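Local coordinates for protein butyryl-CoA dehydrogenase (Marinomonas mediterranea, PDB 6CXT) that belongs to the acyl-CoA dehydrogenase family of flavoproteins and binds flavin-adenine dinucleotide together with a pyrrole-2-carbothioate ligand, at residues A141-D146 against I219-A224; E53-D58 against Q109-L114; T79-L84 against L202-A207; T66-I71 against M298-A303. All coordinates share one frame; numbering follows the deposited sequence.

Interaction 1 of 4, residues A141-D146 against I219-A224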
loop_
_atom_site.group_PDB
_atom_site.type_symbol
_atom_site.label_atom_id
_atom_site.label_comp_id
_atom_site.label_asym_id
_atom_site.label_seq_id
_atom_site.Cartn_x
_atom_site.Cartn_y
_atom_site.Cartn_z
ATOM N N ALA B 141 -38.609 -22.995 -1.649
ATOM C CA ALA B 141 -38.955 -24.299 -2.143
ATOM C C ALA B 141 -40.067 -24.842 -1.226
ATOM O O ALA B 141 -39.845 -24.958 -0.037
ATOM C CB ALA B 141 -37.761 -25.226 -2.146
ATOM N N GLN B 142 -41.234 -25.164 -1.792
ATOM C CA GLN B 142 -42.385 -25.697 -1.027
ATOM C C GLN B 142 -42.549 -27.209 -1.325
ATOM O O GLN B 142 -42.562 -27.634 -2.496
ATOM C CB GLN B 142 -43.642 -24.912 -1.384
ATOM C CG GLN B 142 -44.889 -25.243 -0.562
ATOM C CD GLN B 142 -44.820 -24.763 0.897
ATOM O OE1 GLN B 142 -43.903 -25.115 1.659
ATOM N NE2 GLN B 142 -45.802 -23.965 1.292
ATOM N N LYS B 143 -42.583 -28.024 -0.270
ATOM C CA LYS B 143 -42.808 -29.470 -0.390
ATOM C C LYS B 143 -44.267 -29.681 -0.805
ATOM O O LYS B 143 -45.160 -28.989 -0.295
ATOM C CB LYS B 143 -42.576 -30.163 0.945
ATOM C CG LYS B 143 -42.368 -31.661 0.834
ATOM C CD LYS B 143 -41.915 -32.238 2.167
ATOM C CE LYS B 143 -41.722 -33.748 2.118
ATOM N NZ LYS B 143 -40.557 -34.133 1.256
ATOM N N GLU B 144 -44.476 -30.567 -1.776
ATOM C CA GLU B 144 -45.822 -30.995 -2.191
ATOM C C GLU B 144 -45.703 -32.443 -2.550
ATOM O O GLU B 144 -45.240 -32.800 -3.642
ATOM C CB GLU B 144 -46.347 -30.164 -3.354
ATOM C CG GLU B 144 -47.227 -29.025 -2.857
ATOM C CD GLU B 144 -47.351 -27.872 -3.841
ATOM O OE1 GLU B 144 -47.611 -28.104 -5.046
ATOM O OE2 GLU B 144 -47.202 -26.717 -3.398
ATOM N N GLY B 145 -46.042 -33.289 -1.585
ATOM C CA GLY B 145 -45.911 -34.727 -1.772
ATOM C C GLY B 145 -44.479 -35.105 -2.008
ATOM O O GLY B 145 -43.630 -34.792 -1.191
ATOM N N ASP B 146 -44.218 -35.786 -3.121
ATOM C CA ASP B 146 -42.867 -36.225 -3.484
ATOM C C ASP B 146 -42.060 -35.158 -4.283
ATOM O O ASP B 146 -41.054 -35.489 -4.910
ATOM C CB ASP B 146 -42.942 -37.493 -4.339
ATOM C CG ASP B 146 -43.088 -38.779 -3.512
ATOM O OD1 ASP B 146 -43.242 -38.722 -2.270
ATOM O OD2 ASP B 146 -43.045 -39.854 -4.137
ATOM N N ILE B 219 -39.909 -29.931 -9.056
ATOM C CA ILE B 219 -38.929 -30.996 -9.221
ATOM C C ILE B 219 -39.147 -32.127 -8.193
ATOM O O ILE B 219 -39.597 -31.872 -7.065
ATOM C CB ILE B 219 -37.461 -30.475 -9.061
ATOM C CG1 ILE B 219 -37.313 -29.809 -7.696
ATOM C CG2 ILE B 219 -37.097 -29.433 -10.153
ATOM C CD1 ILE B 219 -35.872 -29.502 -7.369
ATOM N N HIS B 220 -38.752 -33.327 -8.582
ATOM C CA HIS B 220 -38.879 -34.469 -7.707
ATOM C C HIS B 220 -37.909 -34.319 -6.546
ATOM O O HIS B 220 -36.804 -33.807 -6.718
ATOM C CB HIS B 220 -38.599 -35.761 -8.449
ATOM C CG HIS B 220 -38.998 -36.969 -7.671
ATOM N ND1 HIS B 220 -38.092 -37.753 -6.995
ATOM C CD2 HIS B 220 -40.221 -37.495 -7.409
ATOM C CE1 HIS B 220 -38.733 -38.724 -6.368
ATOM N NE2 HIS B 220 -40.025 -38.590 -6.604
ATOM N N LYS B 221 -38.325 -34.773 -5.371
ATOM C CA LYS B 221 -37.495 -34.694 -4.170
ATOM C C LYS B 221 -36.148 -35.399 -4.293
ATOM O O LYS B 221 -35.227 -35.012 -3.587
ATOM C CB LYS B 221 -38.249 -35.215 -2.939
ATOM C CG LYS B 221 -38.432 -36.726 -2.960
ATOM C CD LYS B 221 -39.136 -37.202 -1.704
ATOM C CE LYS B 221 -39.374 -38.701 -1.788
ATOM N NZ LYS B 221 -40.139 -39.126 -0.590
ATOM N N ASP B 222 -35.998 -36.394 -5.171
ATOM C CA ASP B 222 -34.698 -37.033 -5.349
ATOM C C ASP B 222 -33.640 -36.065 -5.928
ATOM O O ASP B 222 -32.477 -36.411 -5.997
ATOM C CB ASP B 222 -34.780 -38.243 -6.284
ATOM C CG ASP B 222 -35.630 -39.405 -5.704
ATOM O OD1 ASP B 222 -36.069 -39.363 -4.512
ATOM O OD2 ASP B 222 -35.865 -40.366 -6.471
ATOM N N TYR B 223 -34.071 -34.909 -6.414
ATOM C CA TYR B 223 -33.131 -33.865 -6.881
ATOM C C TYR B 223 -32.561 -33.001 -5.744
ATOM O O TYR B 223 -31.637 -32.211 -6.003
ATOM C CB TYR B 223 -33.783 -32.965 -7.962
ATOM C CG TYR B 223 -33.816 -33.639 -9.310
ATOM C CD1 TYR B 223 -32.643 -33.835 -10.041
ATOM C CD2 TYR B 223 -35.035 -34.132 -9.845
ATOM C CE1 TYR B 223 -32.653 -34.495 -11.261
ATOM C CE2 TYR B 223 -35.063 -34.778 -11.082
ATOM C CZ TYR B 223 -33.885 -34.946 -11.784
ATOM O OH TYR B 223 -33.920 -35.585 -12.980
ATOM N N ALA B 224 -33.098 -33.131 -4.518
ATOM C CA ALA B 224 -32.526 -32.445 -3.341
ATOM C C ALA B 224 -31.144 -33.000 -3.057
ATOM O O ALA B 224 -30.897 -34.206 -3.186
ATOM C CB ALA B 224 -33.430 -32.532 -2.106
#
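Asp146 and Lys221 bring the two backbones together, their CA atoms 5.6 Å apart. Segment 141-146 finishes the strand 140-144 and turns through Gly145, whose phi is positive. Segment 219-224 leaves the strand 209-220 and winds into a short 3-10 turn at 221-223. One backbone hydrogen bond joins them: Lys221 N donates to Asp146 O over 2.9 Å. The N-H points almost straight at the oxygen (163°), but the donor is tilted 27° from the carbonyl plane.

The same oxygen also sits over one face of the His220 ring, offset toward the rim, with Asp146 O 3.3 Å from His220 CD2. The His220 ring also meets the Tyr147 ring edge-to-face. His220 and the Asp146 side chain run side by side, and the carboxylate and ring planes are perpendicular. Asp146 CB packs 3.9 Å from His220 NE2.

Lys221 starts from the position between its backbone N and carbonyl carbon (chi1 72°). This keeps CG, like CB, close to Asp146 O, and the extended chain carries NZ to the carboxylate. The result is a salt bridge of 3.6 Å between Asp146 OD1 and Lys221 NZ. Lys143 NZ stands 5.3 Å from Lys221 NZ, a pair of like charges that the nearby carboxylate may partly offset.

Strand 147-158 lies between strands 140-144 and 209-220 in the antiparallel sheet. The contact therefore links the hairpin turn 144-147 to the end of strand 209-220, two places across the sheet, at the surface end of the middle-domain beta-sheet of the acyl-CoA dehydrogenase fold.

Interaction 2 of 4, residues E53-D58 against Q109-L114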
loop_
_atom_site.group_PDB
_atom_site.type_symbol
_atom_site.label_atom_id
_atom_site.label_comp_id
_atom_site.label_asym_id
_atom_site.label_seq_id
_atom_site.Cartn_x
_atom_site.Cartn_y
_atom_site.Cartn_z
ATOM N N GLU B 53 -13.539 -42.719 -10.146
ATOM C CA GLU B 53 -13.928 -43.664 -11.204
ATOM C C GLU B 53 -15.278 -44.362 -10.943
ATOM O O GLU B 53 -16.031 -44.610 -11.877
ATOM C CB GLU B 53 -12.829 -44.697 -11.442
ATOM C CG GLU B 53 -12.946 -45.348 -12.812
ATOM C CD GLU B 53 -11.712 -46.122 -13.233
ATOM O OE1 GLU B 53 -10.629 -45.950 -12.625
ATOM O OE2 GLU B 53 -11.833 -46.911 -14.194
ATOM N N LYS B 54 -15.575 -44.649 -9.677
ATOM C CA LYS B 54 -16.864 -45.208 -9.248
ATOM C C LYS B 54 -18.064 -44.482 -9.874
ATOM O O LYS B 54 -19.126 -45.091 -10.123
ATOM C CB LYS B 54 -16.956 -45.133 -7.720
ATOM C CG LYS B 54 -18.087 -45.929 -7.084
ATOM C CD LYS B 54 -18.295 -45.514 -5.632
ATOM C CE LYS B 54 -19.150 -46.495 -4.823
ATOM N NZ LYS B 54 -20.442 -46.895 -5.454
ATOM N N TYR B 55 -17.908 -43.179 -10.124
ATOM C CA TYR B 55 -19.032 -42.381 -10.639
ATOM C C TYR B 55 -18.906 -41.894 -12.060
ATOM O O TYR B 55 -19.898 -41.463 -12.615
ATOM C CB TYR B 55 -19.395 -41.226 -9.711
ATOM C CG TYR B 55 -19.791 -41.683 -8.349
ATOM C CD1 TYR B 55 -21.033 -42.304 -8.116
ATOM C CD2 TYR B 55 -18.917 -41.521 -7.279
ATOM C CE1 TYR B 55 -21.390 -42.727 -6.836
ATOM C CE2 TYR B 55 -19.258 -41.933 -6.008
ATOM C CZ TYR B 55 -20.483 -42.549 -5.792
ATOM O OH TYR B 55 -20.782 -42.929 -4.507
ATOM N N ALA B 56 -17.715 -41.979 -12.651
ATOM C CA ALA B 56 -17.510 -41.536 -14.016
ATOM C C ALA B 56 -16.332 -42.273 -14.585
ATOM O O ALA B 56 -15.257 -42.298 -13.971
ATOM C CB ALA B 56 -17.259 -40.027 -14.046
ATOM N N LYS B 57 -16.526 -42.839 -15.777
ATOM C CA LYS B 57 -15.642 -43.871 -16.316
ATOM C C LYS B 57 -14.188 -43.430 -16.454
ATOM O O LYS B 57 -13.264 -44.218 -16.174
ATOM C CB LYS B 57 -16.187 -44.468 -17.630
ATOM C CG LYS B 57 -15.955 -43.622 -18.867
ATOM C CD LYS B 57 -15.973 -44.420 -20.165
ATOM C CE LYS B 57 -17.231 -44.133 -20.979
ATOM N NZ LYS B 57 -16.910 -44.131 -22.439
ATOM N N ASP B 58 -13.971 -42.189 -16.869
ATOM C CA ASP B 58 -12.608 -41.687 -16.926
ATOM C C ASP B 58 -12.323 -40.600 -15.861
ATOM O O ASP B 58 -11.294 -39.916 -15.961
ATOM C CB ASP B 58 -12.205 -41.258 -18.349
ATOM C CG ASP B 58 -12.309 -42.398 -19.361
ATOM O OD1 ASP B 58 -11.510 -43.354 -19.287
ATOM O OD2 ASP B 58 -13.189 -42.341 -20.238
ATOM N N GLN B 109 -26.647 -40.959 -12.016
ATOM C CA GLN B 109 -27.378 -40.286 -13.090
ATOM C C GLN B 109 -26.610 -39.058 -13.647
ATOM O O GLN B 109 -26.525 -38.876 -14.859
ATOM C CB GLN B 109 -28.725 -39.839 -12.572
ATOM C CG GLN B 109 -29.736 -39.429 -13.633
ATOM C CD GLN B 109 -31.041 -38.955 -12.993
ATOM O OE1 GLN B 109 -31.646 -39.675 -12.187
ATOM N NE2 GLN B 109 -31.463 -37.723 -13.319
ATOM N N LEU B 110 -26.040 -38.242 -12.763
ATOM C CA LEU B 110 -25.525 -36.924 -13.166
ATOM C C LEU B 110 -24.043 -36.859 -13.440
ATOM O O LEU B 110 -23.646 -36.203 -14.391
ATOM C CB LEU B 110 -25.900 -35.851 -12.138
ATOM C CG LEU B 110 -27.357 -35.614 -11.798
ATOM C CD1 LEU B 110 -27.538 -34.472 -10.825
ATOM C CD2 LEU B 110 -28.185 -35.364 -13.037
ATOM N N LEU B 111 -23.229 -37.515 -12.613
ATOM C CA LEU B 111 -21.772 -37.353 -12.698
ATOM C C LEU B 111 -21.088 -37.815 -13.975
ATOM O O LEU B 111 -20.112 -37.181 -14.391
ATOM C CB LEU B 111 -21.040 -37.872 -11.448
ATOM C CG LEU B 111 -21.337 -37.108 -10.157
ATOM C CD1 LEU B 111 -20.866 -37.874 -8.929
ATOM C CD2 LEU B 111 -20.670 -35.718 -10.210
ATOM N N PRO B 112 -21.560 -38.926 -14.607
ATOM C CA PRO B 112 -20.841 -39.264 -15.812
ATOM C C PRO B 112 -20.768 -38.160 -16.862
ATOM O O PRO B 112 -19.735 -38.033 -17.482
ATOM C CB PRO B 112 -21.617 -40.501 -16.355
ATOM C CG PRO B 112 -21.997 -41.213 -15.066
ATOM C CD PRO B 112 -22.468 -40.041 -14.190
ATOM N N ASP B 113 -21.841 -37.407 -17.083
ATOM C CA ASP B 113 -21.833 -36.384 -18.149
ATOM C C ASP B 113 -21.258 -35.048 -17.616
ATOM O O ASP B 113 -20.732 -34.254 -18.392
ATOM C CB ASP B 113 -23.224 -36.091 -18.722
ATOM C CG ASP B 113 -23.771 -37.217 -19.618
ATOM O OD1 ASP B 113 -23.024 -38.098 -20.106
ATOM O OD2 ASP B 113 -24.989 -37.165 -19.835
ATOM N N LEU B 114 -21.383 -34.818 -16.313
ATOM C CA LEU B 114 -20.694 -33.663 -15.695
ATOM C C LEU B 114 -19.184 -33.854 -15.834
ATOM O O LEU B 114 -18.448 -32.900 -16.203
ATOM C CB LEU B 114 -21.130 -33.481 -14.250
ATOM C CG LEU B 114 -22.579 -33.024 -14.055
ATOM C CD1 LEU B 114 -22.874 -32.855 -12.587
ATOM C CD2 LEU B 114 -22.927 -31.781 -14.857
#
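Tyr55 and Ala56, in the loop between helices 35-44 and 64-77 of the helical N-terminal domain, pack on Leu111 and Pro112 near the end of helix 104-114. The backbones come closest at Ala56 and Pro112, where the CA atoms are 4.4 Å apart.

Leu111 provides most of the apolar surface on the helix side. Its CD1 branch sits 3.7 Å from Tyr55 CB and 4.0 Å from Tyr55 CG, reaching the root of the side chain. Tyr55 CG lies anti to its own carbonyl carbon (chi1 -60°), and the phenol continues past Leu111 toward the start of the same helix. There Tyr55 OH is hydrogen-bonded to Glu104 and Lys107. The aliphatic CG of Lys54 covers one face of the ring, over its centre. Leu111 also touches Ile98 of helix 81-101.

Ala56 points its methyl group at the helix backbone. Its CB is 4.0 Å from Leu111 O and 4.1 Å from Pro112 CA, so the small side chain permits the near approach. Pro112 meets the loop through CG and CD, with Pro112 CG 3.2 Å from Tyr55 O and Pro112 CD 3.3 Å from the same oxygen.

Proline has no N-H to offer, and the helix is kinked at this point. Tyr55 O is buried against ring carbons and has no hydrogen-bond partner in the model. The join thus rests on van der Waals packing, while the polar end of Tyr55 is satisfied by residues nearer the start of the helix.

Interaction 3 of 4, residues T79-L84 against L202-A207. With EDO (1,2-ethanediol), chain E.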
loop_
_atom_site.group_PDB
_atom_site.type_symbol
_atom_site.label_atom_id
_atom_site.label_comp_id
_atom_site.label_asym_id
_atom_site.label_seq_id
_atom_site.Cartn_x
_atom_site.Cartn_y
_atom_site.Cartn_z
ATOM N N THR B 79 -4.709 -19.227 -22.367
ATOM C CA THR B 79 -4.979 -17.805 -22.172
ATOM C C THR B 79 -6.435 -17.455 -21.937
ATOM O O THR B 79 -6.723 -16.365 -21.484
ATOM C CB THR B 79 -4.489 -16.962 -23.327
ATOM O OG1 THR B 79 -4.970 -17.573 -24.523
ATOM C CG2 THR B 79 -2.905 -16.863 -23.276
ATOM N N ASP B 80 -7.351 -18.366 -22.247
ATOM C CA ASP B 80 -8.773 -18.064 -21.967
ATOM C C ASP B 80 -9.092 -18.406 -20.506
ATOM O O ASP B 80 -9.627 -19.462 -20.150
ATOM C CB ASP B 80 -9.690 -18.819 -22.930
ATOM C CG ASP B 80 -11.113 -18.310 -22.863
ATOM O OD1 ASP B 80 -11.469 -17.584 -21.887
ATOM O OD2 ASP B 80 -11.877 -18.666 -23.780
ATOM N N THR B 81 -8.752 -17.472 -19.625
ATOM C CA THR B 81 -9.024 -17.618 -18.202
ATOM C C THR B 81 -10.528 -17.819 -17.932
ATOM O O THR B 81 -10.893 -18.569 -17.039
ATOM C CB THR B 81 -8.460 -16.369 -17.485
ATOM O OG1 THR B 81 -7.056 -16.256 -17.856
ATOM C CG2 THR B 81 -8.580 -16.454 -15.937
ATOM N N GLY B 82 -11.357 -17.078 -18.649
ATOM C CA GLY B 82 -12.824 -17.071 -18.460
ATOM C C GLY B 82 -13.342 -18.483 -18.663
ATOM O O GLY B 82 -14.235 -18.956 -17.927
ATOM N N LEU B 83 -12.776 -19.143 -19.667
ATOM C CA LEU B 83 -13.182 -20.529 -19.971
ATOM C C LEU B 83 -12.826 -21.478 -18.819
ATOM O O LEU B 83 -13.646 -22.318 -18.397
ATOM C CB LEU B 83 -12.602 -21.019 -21.313
ATOM C CG LEU B 83 -12.929 -22.501 -21.674
ATOM C CD1 LEU B 83 -14.423 -22.675 -21.796
ATOM C CD2 LEU B 83 -12.311 -22.873 -23.015
ATOM N N LEU B 84 -11.608 -21.354 -18.297
ATOM C CA LEU B 84 -11.178 -22.159 -17.148
ATOM C C LEU B 84 -12.071 -21.909 -15.948
ATOM O O LEU B 84 -12.384 -22.850 -15.210
ATOM C CB LEU B 84 -9.712 -21.855 -16.786
ATOM C CG LEU B 84 -8.748 -22.351 -17.876
ATOM C CD1 LEU B 84 -7.331 -21.897 -17.472
ATOM C CD2 LEU B 84 -8.820 -23.893 -18.089
ATOM N N LEU B 202 -16.931 -6.786 -17.337
ATOM C CA LEU B 202 -15.554 -6.220 -17.547
ATOM C C LEU B 202 -14.616 -7.276 -18.116
ATOM O O LEU B 202 -13.842 -6.993 -19.050
ATOM C CB LEU B 202 -14.998 -5.726 -16.189
ATOM C CG LEU B 202 -13.568 -5.142 -16.274
ATOM C CD1 LEU B 202 -13.551 -3.923 -17.206
ATOM C CD2 LEU B 202 -13.190 -4.704 -14.849
ATOM N N GLY B 203 -14.678 -8.511 -17.578
ATOM C CA GLY B 203 -13.805 -9.584 -18.038
ATOM C C GLY B 203 -14.470 -10.918 -18.142
ATOM O O GLY B 203 -15.726 -11.002 -18.053
ATOM N N LEU B 204 -13.649 -11.950 -18.346
ATOM C CA LEU B 204 -14.075 -13.378 -18.297
ATOM C C LEU B 204 -15.199 -13.624 -19.291
ATOM O O LEU B 204 -16.216 -14.264 -18.957
ATOM C CB LEU B 204 -14.505 -13.775 -16.869
ATOM C CG LEU B 204 -13.478 -13.543 -15.742
ATOM C CD1 LEU B 204 -14.162 -13.587 -14.371
ATOM C CD2 LEU B 204 -12.321 -14.556 -15.762
ATOM N N ARG B 205 -15.040 -13.033 -20.462
ATOM C CA ARG B 205 -16.029 -13.113 -21.518
ATOM C C ARG B 205 -16.496 -14.549 -21.837
ATOM O O ARG B 205 -17.673 -14.753 -22.088
ATOM C CB ARG B 205 -15.526 -12.338 -22.768
ATOM N N SER B 206 -15.610 -15.546 -21.782
ATOM C CA SER B 206 -16.005 -16.925 -22.104
ATOM C C SER B 206 -16.869 -17.585 -21.037
ATOM O O SER B 206 -17.396 -18.673 -21.300
ATOM C CB SER B 206 -14.840 -17.833 -22.456
ATOM O OG SER B 206 -14.159 -17.293 -23.608
ATOM N N ALA B 207 -16.982 -16.966 -19.858
ATOM C CA ALA B 207 -17.805 -17.560 -18.774
ATOM C C ALA B 207 -19.114 -16.781 -18.807
ATOM O O ALA B 207 -19.164 -15.643 -18.366
ATOM C CB ALA B 207 -17.120 -17.433 -17.400
HETATM C C1 EDO E . -12.047 -14.298 -21.650
HETATM O O1 EDO E . -12.803 -15.447 -21.239
HETATM C C2 EDO E . -10.542 -14.345 -21.289
HETATM O O2 EDO E . -10.496 -14.457 -19.848
#
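Asp80 extends its carboxylate toward Ser206 because CG stands anti to its backbone N (chi1 -168°), while Ser206 holds OG anti to its own carbonyl carbon (chi1 -60°). Ser206 OG donates to Asp80 OD2 over 2.7 Å, on the syn lone pair of that oxygen. The other oxygen caps the helix: Leu83 N donates to Asp80 OD1 over 3.0 Å, from above the carboxylate plane. These bonds, with one from a bound diol to OD1, limit rotation of the carboxylate.

The diol is a 1,2-ethanediol molecule, probably from the crystallisation liquor, and it bridges the segments. Its O1 donates to Asp80 OD1 at 2.6 Å and accepts from Ser206 N at 2.9 Å. At the other end, O2 accepts from Gly82 N. Asp355 also binds the diol.

Gly82 faces the turn with its bare CA, 3.7 Å from the CD2 branch of Leu204. Ala207 completes the packing, its CB lying 3.3 Å from Gly82 O.

Leu204 to Ala207 form a type I turn, closed by Ala207 N to Leu204 O. The side chain of Leu204 also approaches the FAD, about 4 Å away, and packs on Tyr343 of the second subunit. The contact sets an aspartate N-cap of helix 81-101 against a beta turn of the middle domain, at the interdomain boundary beside the flavin.

Interaction 4 of 4, residues T66-I71 against M298-A303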
loop_
_atom_site.group_PDB
_atom_site.type_symbol
_atom_site.label_atom_id
_atom_site.label_comp_id
_atom_site.label_asym_id
_atom_site.label_seq_id
_atom_site.Cartn_x
_atom_site.Cartn_y
_atom_site.Cartn_z
ATOM N N THR B 66 -2.961 -32.757 -6.303
ATOM C CA THR B 66 -2.720 -33.074 -7.691
ATOM C C THR B 66 -3.697 -32.275 -8.574
ATOM O O THR B 66 -3.316 -31.790 -9.648
ATOM C CB THR B 66 -2.903 -34.586 -7.975
ATOM O OG1 THR B 66 -1.998 -35.318 -7.141
ATOM C CG2 THR B 66 -2.565 -34.874 -9.402
ATOM N N THR B 67 -4.945 -32.203 -8.124
ATOM C CA THR B 67 -5.985 -31.532 -8.898
ATOM C C THR B 67 -5.596 -30.040 -9.050
ATOM O O THR B 67 -5.618 -29.510 -10.165
ATOM C CB THR B 67 -7.343 -31.601 -8.174
ATOM O OG1 THR B 67 -7.836 -32.941 -8.175
ATOM C CG2 THR B 67 -8.410 -30.673 -8.844
ATOM N N ILE B 68 -5.255 -29.373 -7.933
ATOM C CA ILE B 68 -4.931 -27.927 -8.033
ATOM C C ILE B 68 -3.663 -27.679 -8.876
ATOM O O ILE B 68 -3.547 -26.658 -9.566
ATOM C CB ILE B 68 -4.925 -27.167 -6.672
ATOM C CG1 ILE B 68 -3.848 -27.626 -5.723
ATOM C CG2 ILE B 68 -6.320 -27.189 -6.020
ATOM C CD1 ILE B 68 -2.576 -26.804 -5.851
ATOM N N LYS B 69 -2.714 -28.618 -8.812
ATOM C CA LYS B 69 -1.471 -28.444 -9.578
ATOM C C LYS B 69 -1.771 -28.490 -11.056
ATOM O O LYS B 69 -1.198 -27.733 -11.853
ATOM C CB LYS B 69 -0.419 -29.508 -9.180
ATOM C CG LYS B 69 0.958 -29.362 -9.825
ATOM C CD LYS B 69 1.632 -28.017 -9.534
ATOM C CE LYS B 69 3.109 -28.067 -9.920
ATOM N NZ LYS B 69 3.747 -26.752 -9.577
ATOM N N ILE B 70 -2.670 -29.395 -11.457
ATOM C CA ILE B 70 -3.016 -29.475 -12.894
ATOM C C ILE B 70 -3.769 -28.192 -13.300
ATOM O O ILE B 70 -3.535 -27.614 -14.365
ATOM C CB ILE B 70 -3.887 -30.720 -13.166
ATOM C CG1 ILE B 70 -2.998 -31.975 -13.113
ATOM C CG2 ILE B 70 -4.662 -30.611 -14.501
ATOM C CD1 ILE B 70 -3.862 -33.230 -12.859
ATOM N N ILE B 71 -4.668 -27.742 -12.431
ATOM C CA ILE B 71 -5.458 -26.546 -12.755
ATOM C C ILE B 71 -4.505 -25.329 -12.903
ATOM O O ILE B 71 -4.676 -24.482 -13.784
ATOM C CB ILE B 71 -6.532 -26.290 -11.657
ATOM C CG1 ILE B 71 -7.598 -27.410 -11.709
ATOM C CG2 ILE B 71 -7.197 -24.920 -11.856
ATOM C CD1 ILE B 71 -8.609 -27.339 -10.570
ATOM N N MET B 298 0.429 -20.422 -0.402
ATOM C CA MET B 298 -0.822 -20.359 0.325
ATOM C C MET B 298 -1.859 -21.291 -0.262
ATOM O O MET B 298 -2.590 -21.902 0.500
ATOM C CB MET B 298 -1.353 -18.908 0.388
ATOM C CG MET B 298 -0.357 -18.139 1.247
ATOM S SD MET B 298 -0.833 -16.414 1.320
ATOM C CE MET B 298 -2.217 -16.474 2.438
ATOM N N LEU B 299 -1.871 -21.402 -1.591
ATOM C CA LEU B 299 -2.765 -22.340 -2.294
ATOM C C LEU B 299 -2.403 -23.784 -1.924
ATOM O O LEU B 299 -3.283 -24.580 -1.569
ATOM C CB LEU B 299 -2.586 -22.082 -3.814
ATOM C CG LEU B 299 -3.222 -23.106 -4.775
ATOM C CD1 LEU B 299 -4.761 -23.093 -4.627
ATOM C CD2 LEU B 299 -2.727 -22.930 -6.226
ATOM N N TYR B 300 -1.113 -24.109 -2.042
ATOM C CA TYR B 300 -0.611 -25.472 -1.740
ATOM C C TYR B 300 -0.935 -25.845 -0.292
ATOM O O TYR B 300 -1.440 -26.928 -0.018
ATOM C CB TYR B 300 0.885 -25.607 -2.020
ATOM C CG TYR B 300 1.269 -25.502 -3.485
ATOM C CD1 TYR B 300 0.270 -25.469 -4.516
ATOM C CD2 TYR B 300 2.619 -25.380 -3.851
ATOM C CE1 TYR B 300 0.641 -25.370 -5.840
ATOM C CE2 TYR B 300 3.008 -25.290 -5.196
ATOM C CZ TYR B 300 2.003 -25.259 -6.176
ATOM O OH TYR B 300 2.367 -25.157 -7.484
ATOM N N TYR B 301 -0.719 -24.893 0.622
ATOM C CA TYR B 301 -1.031 -25.107 1.999
ATOM C C TYR B 301 -2.539 -25.332 2.214
ATOM O O TYR B 301 -2.907 -26.293 2.941
ATOM C CB TYR B 301 -0.495 -23.983 2.871
ATOM C CG TYR B 301 -0.838 -24.179 4.313
ATOM C CD1 TYR B 301 -0.313 -25.276 5.042
ATOM C CD2 TYR B 301 -1.721 -23.301 4.972
ATOM C CE1 TYR B 301 -0.637 -25.464 6.390
ATOM C CE2 TYR B 301 -2.047 -23.491 6.332
ATOM C CZ TYR B 301 -1.482 -24.562 7.020
ATOM O OH TYR B 301 -1.838 -24.738 8.339
ATOM N N ALA B 302 -3.407 -24.501 1.596
ATOM C CA ALA B 302 -4.850 -24.647 1.749
ATOM C C ALA B 302 -5.270 -26.011 1.177
ATOM O O ALA B 302 -6.069 -26.694 1.837
ATOM C CB ALA B 302 -5.622 -23.549 0.999
ATOM N N ALA B 303 -4.737 -26.399 0.007
ATOM C CA ALA B 303 -5.110 -27.675 -0.610
ATOM C C ALA B 303 -4.658 -28.844 0.272
ATOM O O ALA B 303 -5.405 -29.803 0.473
ATOM C CB ALA B 303 -4.550 -27.805 -2.016
#
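Ile68 fills the centre of this contact between helices 64-77 and 279-306. With chi1 at 65°, its CG1 is directed at the other helix. There Ile68 CG1 lies 3.8 Å from Ala303 CB. Its end, CD1, reaches Leu299 CD2 at 3.9 Å and meets the edge of the Tyr300 ring, near the ring plane, at 3.4 Å from Tyr300 CD1.

Further out, the phenol of Tyr300 crosses toward Lys69. Lys69 bends at chi2 (59°), and its NZ donates a hydrogen bond of 3.0 Å to Tyr300 OH. That hydroxyl also bonds to Glu72, one turn beyond Ile68 on the same helix. Lys69 makes a cation-pi contact with Phe13, and Trp5 packs edge-to-face with Tyr300. The polar ends are thus held within a largely aromatic and buried setting.

The short helical segments run nearly antiparallel, at 151°, with axes 10.3 Å apart. Met1 of the third subunit packs on Tyr300, so the region borders a subunit interface. This is interdomain helix packing, joining the N-terminal and C-terminal helical domains of the acyl-CoA dehydrogenase fold.

In the fold
From the N terminus, the loop 53-58 comes first and is closed by helix 104-114 in interaction 2, within the N-terminal domain. Helix 64-77 opens interaction 4, which closes only at helix 279-306 and spans the longest loop. Helix 81-101 then opens interaction 3, completed at 202-207 in the middle domain. Interaction 2 crosses both 3 and 4. Interaction 1 joins 141-146 to 219-224, crosses interaction 3, and follows interaction 2 in series. Interactions 1 and 3 both fall inside the span of interaction 4. Tyr223 and Gln109 probably hydrogen-bond, at 3.3 Å between Tyr223 OH and Gln109 NE2, linking interactions 1 and 2.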